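Local coordinates for hypothetical protein yibA (Escherichia coli, PDB 1OYZ), which is of unknown function, with an oxidoreductase activity assigned only tentatively, and folds into an all-helical chain that carries HEAT repeats, at residues 215-218 against 223-226; 230-235 against 240-245. All blocks are in the same frame, centred on the assembly; numbering follows the deposited sequence.

Contacts 1 and 2 illustrate how an all-helical repeat protein is built by joining each helix to the next through a short connection. In contact 1, helix 206-218 meets Val224, at the approach to helix 225-232; in contact 2, Glu231 and Leu232, farther along that helix, meet helix 239-248. The two follow in series along the chain, and their centres lie about 11 Å apart. They also touch directly: Ser217 CB packs 3.4 Å from Ala244 O, bringing helices 206-218 and 239-248 together. Three consecutive helices therefore share one packed block, in the C-terminal part of the chain and well away from its centre.

Contact 1. Residues 215-218 against 223-226; sequences GLSY and RVLS
A short connection between consecutive helices, consistent with the repeated helices of a HEAT-type fold, brings Leu216, near the end of helix 206-218, against Val224, at the approach to the next helix, 225-232. Four residues outside helix or strand separate the two segments, and Leu216 CA and Val224 CA are 6.3 Å apart. Leu216 and Val224 meet through the roots of their side chains: Leu216 CB lies 3.9 Å from Val224 CB, with Val224 CG2 at 4.1 Å from the same leucine carbon. The Leu216 side chain also touches Phe197 and Val198 of helix 191-200, so it packs against two elements.

The other methyl of Val224, CG1, is placed between its own backbone N and carbonyl carbon (chi1 80°) and approaches Ser217 OG at 3.8 Å, a packing distance. That hydroxyl has its polar need met within its own helix. Held beside its backbone N (chi1 -49°), it donates to the carbonyl oxygen of Ile213, one turn earlier. At the margin, Arg223 forms salt bridges to Asp221, within the connection, and to Asp195 of helix 191-200.

No hydrogen bond crosses between the segments. With 153 Å² buried and all three touching residues inside the protein, the join rests on van der Waals contact, and the serine can lie against a methyl because its hydroxyl is already bonded.

Contact 2. Residues 230-235 against 240-245; sequences DELKKN and DIIEAA
Glu231 OE1 is gripped by two cations: Lys234 NZ, 2.9 Å away within a salt bridge, and Arg209 of helix 206-218. The lysine reaches OE1 on the syn side, 28° out of the carboxylate plane, and has a weaker bond to the second oxygen. A bend at chi2 (-63°) carries the carboxylate toward the lysine, while the aliphatic root of Glu231 faces helix 239-248: its CB rests 3.8 Å from Ile241 CG2. Two positive partners would be expected to stabilise the negative charge of this buried residue.

The pairing belongs to a second helix-to-helix step of the all-helical fold, where helix 225-232 packs on helix 239-248. Leu232 forks over that surface. Its CD2 meets Ile241 CG2 at 3.6 Å and also lies against Ile242, 3.9 Å from CA and 4.0 Å from CG1; the Leu232 and Ile241 side chains run past each other in opposite directions. The other branch, Leu232 CD1, lies 3.9 Å from Ala245 CB, one helical turn beyond Ile241. Leu253, from a following loop, touches both Leu232 and Ala245.

Contact 1. Residues 215-218 against 223-226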
loop_
_atom_site.group_PDB
_atom_site.type_symbol
_atom_site.label_atom_id
_atom_site.label_comp_id
_atom_site.label_asym_id
_atom_site.label_seq_id
_atom_site.Cartn_x
_atom_site.Cartn_y
_atom_site.Cartn_z
ATOM N N GLY A 215 15.481 2.777 -5.502
ATOM C CA GLY A 215 14.992 2.963 -6.856
ATOM C C GLY A 215 16.082 3.473 -7.800
ATOM O O GLY A 215 16.259 2.951 -8.914
ATOM N N LEU A 216 16.824 4.483 -7.365
ATOM C CA LEU A 216 17.867 5.023 -8.231
ATOM C C LEU A 216 18.977 4.008 -8.412
ATOM O O LEU A 216 19.492 3.850 -9.507
ATOM C CB LEU A 216 18.415 6.347 -7.679
ATOM C CG LEU A 216 17.395 7.475 -7.873
ATOM C CD1 LEU A 216 17.750 8.714 -7.077
ATOM C CD2 LEU A 216 17.315 7.800 -9.351
ATOM N N SER A 217 19.343 3.291 -7.355
ATOM C CA SER A 217 20.417 2.324 -7.520
ATOM C C SER A 217 20.043 1.173 -8.478
ATOM O O SER A 217 20.842 0.789 -9.321
ATOM C CB SER A 217 20.853 1.779 -6.159
ATOM O OG SER A 217 21.071 2.826 -5.251
ATOM N N TYR A 218 18.843 0.616 -8.365
ATOM C CA TYR A 218 18.489 -0.453 -9.288
ATOM C C TYR A 218 18.572 0.064 -10.730
ATOM O O TYR A 218 18.974 -0.661 -11.642
ATOM C CB TYR A 218 17.091 -1.015 -8.969
ATOM C CG TYR A 218 17.140 -2.059 -7.868
ATOM C CD1 TYR A 218 17.531 -1.718 -6.560
ATOM C CD2 TYR A 218 16.853 -3.404 -8.141
ATOM C CE1 TYR A 218 17.642 -2.695 -5.552
ATOM C CE2 TYR A 218 16.964 -4.388 -7.144
ATOM C CZ TYR A 218 17.360 -4.030 -5.855
ATOM O OH TYR A 218 17.497 -5.009 -4.886
ATOM N N ARG A 223 23.392 9.648 -9.977
ATOM C CA ARG A 223 23.098 10.803 -9.148
ATOM C C ARG A 223 22.823 10.386 -7.686
ATOM O O ARG A 223 22.732 11.240 -6.802
ATOM C CB ARG A 223 21.939 11.617 -9.728
ATOM C CG ARG A 223 22.352 12.351 -11.014
ATOM C CD ARG A 223 21.553 11.874 -12.191
ATOM N NE ARG A 223 20.180 12.349 -12.120
ATOM C CZ ARG A 223 19.175 11.863 -12.842
ATOM N NH1 ARG A 223 19.381 10.869 -13.696
ATOM N NH2 ARG A 223 17.968 12.389 -12.734
ATOM N N VAL A 224 22.732 9.089 -7.397
ATOM C CA VAL A 224 22.493 8.703 -5.993
ATOM C C VAL A 224 23.818 8.602 -5.210
ATOM O O VAL A 224 23.831 8.614 -3.994
ATOM C CB VAL A 224 21.715 7.328 -5.897
ATOM C CG1 VAL A 224 22.682 6.138 -6.091
ATOM C CG2 VAL A 224 20.963 7.215 -4.559
ATOM N N LEU A 225 24.936 8.504 -5.917
ATOM C CA LEU A 225 26.243 8.346 -5.268
ATOM C C LEU A 225 26.546 9.131 -4.004
ATOM O O LEU A 225 26.938 8.570 -2.966
ATOM C CB LEU A 225 27.370 8.638 -6.253
ATOM C CG LEU A 225 28.005 7.433 -6.929
ATOM C CD1 LEU A 225 28.376 6.378 -5.896
ATOM C CD2 LEU A 225 27.017 6.870 -7.934
ATOM N N SER A 226 26.398 10.440 -4.088
ATOM C CA SER A 226 26.714 11.263 -2.927
ATOM C C SER A 226 25.937 10.878 -1.655
ATOM O O SER A 226 26.520 10.696 -0.590
ATOM C CB SER A 226 26.471 12.734 -3.266
ATOM O OG SER A 226 27.131 13.554 -2.321
#

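Contact 2. Residues 230-235 against 240-245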
loop_
_atom_site.group_PDB
_atom_site.type_symbol
_atom_site.label_atom_id
_atom_site.label_comp_id
_atom_site.label_asym_id
_atom_site.label_seq_id
_atom_site.Cartn_x
_atom_site.Cartn_y
_atom_site.Cartn_z
ATOM N N ASP A 230 27.151 8.959 1.943
ATOM C CA ASP A 230 26.891 9.438 3.294
ATOM C C ASP A 230 26.219 8.406 4.198
ATOM O O ASP A 230 26.534 8.317 5.380
ATOM C CB ASP A 230 26.003 10.677 3.285
ATOM C CG ASP A 230 26.650 11.853 2.600
ATOM O OD1 ASP A 230 25.923 12.842 2.350
ATOM O OD2 ASP A 230 27.868 11.788 2.319
ATOM N N GLU A 231 25.275 7.659 3.635
ATOM C CA GLU A 231 24.528 6.667 4.382
ATOM C C GLU A 231 25.408 5.511 4.790
ATOM O O GLU A 231 25.271 4.982 5.898
ATOM C CB GLU A 231 23.361 6.160 3.542
ATOM C CG GLU A 231 22.297 7.198 3.398
ATOM C CD GLU A 231 21.679 7.560 4.725
ATOM O OE1 GLU A 231 21.319 8.738 4.912
ATOM O OE2 GLU A 231 21.558 6.660 5.589
ATOM N N LEU A 232 26.314 5.104 3.907
ATOM C CA LEU A 232 27.174 3.993 4.267
ATOM C C LEU A 232 28.164 4.381 5.348
ATOM O O LEU A 232 28.727 3.510 5.981
ATOM C CB LEU A 232 27.917 3.451 3.032
ATOM C CG LEU A 232 27.051 2.795 1.947
ATOM C CD1 LEU A 232 27.796 2.779 0.608
ATOM C CD2 LEU A 232 26.684 1.368 2.388
ATOM N N LYS A 233 28.365 5.671 5.599
ATOM C CA LYS A 233 29.350 6.042 6.626
ATOM C C LYS A 233 28.777 6.176 8.029
ATOM O O LYS A 233 29.496 6.454 8.986
ATOM C CB LYS A 233 30.071 7.337 6.240
ATOM C CG LYS A 233 30.919 7.188 4.989
ATOM C CD LYS A 233 31.650 8.474 4.683
ATOM C CE LYS A 233 32.710 8.277 3.609
ATOM N NZ LYS A 233 33.606 9.478 3.564
ATOM N N LYS A 234 27.481 5.963 8.158
ATOM C CA LYS A 234 26.870 6.075 9.463
ATOM C C LYS A 234 27.264 4.923 10.387
ATOM O O LYS A 234 27.709 3.859 9.945
ATOM C CB LYS A 234 25.357 6.175 9.298
ATOM C CG LYS A 234 24.964 7.466 8.568
ATOM C CD LYS A 234 23.462 7.612 8.425
ATOM C CE LYS A 234 23.080 8.996 7.937
ATOM N NZ LYS A 234 21.600 9.102 7.771
ATOM N N ASN A 235 27.119 5.172 11.678
ATOM C CA ASN A 235 27.428 4.204 12.710
ATOM C C ASN A 235 26.409 3.059 12.614
ATOM O O ASN A 235 26.748 1.883 12.753
ATOM C CB ASN A 235 27.344 4.884 14.065
ATOM C CG ASN A 235 28.223 4.231 15.078
ATOM O OD1 ASN A 235 29.452 4.303 14.980
ATOM N ND2 ASN A 235 27.612 3.575 16.068
ATOM N N ASP A 240 19.194 -2.101 3.398
ATOM C CA ASP A 240 18.786 -1.748 2.044
ATOM C C ASP A 240 19.854 -0.819 1.391
ATOM O O ASP A 240 20.077 -0.892 0.194
ATOM C CB ASP A 240 17.432 -0.992 2.072
ATOM C CG ASP A 240 16.198 -1.923 2.225
ATOM O OD1 ASP A 240 15.889 -2.674 1.287
ATOM O OD2 ASP A 240 15.525 -1.884 3.279
ATOM N N ILE A 241 20.491 0.052 2.172
ATOM C CA ILE A 241 21.482 0.964 1.614
ATOM C C ILE A 241 22.692 0.177 1.152
ATOM O O ILE A 241 23.200 0.365 0.041
ATOM C CB ILE A 241 21.854 2.080 2.651
ATOM C CG1 ILE A 241 20.946 3.293 2.418
ATOM C CG2 ILE A 241 23.323 2.524 2.528
ATOM C CD1 ILE A 241 19.485 2.958 2.373
ATOM N N ILE A 242 23.119 -0.752 1.987
ATOM C CA ILE A 242 24.255 -1.583 1.647
ATOM C C ILE A 242 23.921 -2.369 0.396
ATOM O O ILE A 242 24.724 -2.476 -0.527
ATOM C CB ILE A 242 24.569 -2.527 2.803
ATOM C CG1 ILE A 242 24.779 -1.686 4.062
ATOM C CG2 ILE A 242 25.797 -3.404 2.453
ATOM C CD1 ILE A 242 25.149 -2.508 5.314
ATOM N N GLU A 243 22.704 -2.883 0.347
ATOM C CA GLU A 243 22.259 -3.659 -0.794
ATOM C C GLU A 243 22.184 -2.811 -2.083
ATOM O O GLU A 243 22.545 -3.278 -3.177
ATOM C CB GLU A 243 20.891 -4.251 -0.483
ATOM C CG GLU A 243 20.211 -4.860 -1.677
ATOM C CD GLU A 243 20.866 -6.135 -2.083
ATOM O OE1 GLU A 243 20.412 -6.769 -3.070
ATOM O OE2 GLU A 243 21.847 -6.509 -1.404
ATOM N N ALA A 244 21.682 -1.581 -1.947
ATOM C CA ALA A 244 21.580 -0.652 -3.077
ATOM C C ALA A 244 22.998 -0.357 -3.594
ATOM O O ALA A 244 23.228 -0.245 -4.801
ATOM C CB ALA A 244 20.914 0.637 -2.637
ATOM N N ALA A 245 23.934 -0.237 -2.659
ATOM C CA ALA A 245 25.313 0.015 -3.013
ATOM C C ALA A 245 25.815 -1.068 -3.982
ATOM O O ALA A 245 26.526 -0.766 -4.952
ATOM C CB ALA A 245 26.184 0.089 -1.749
#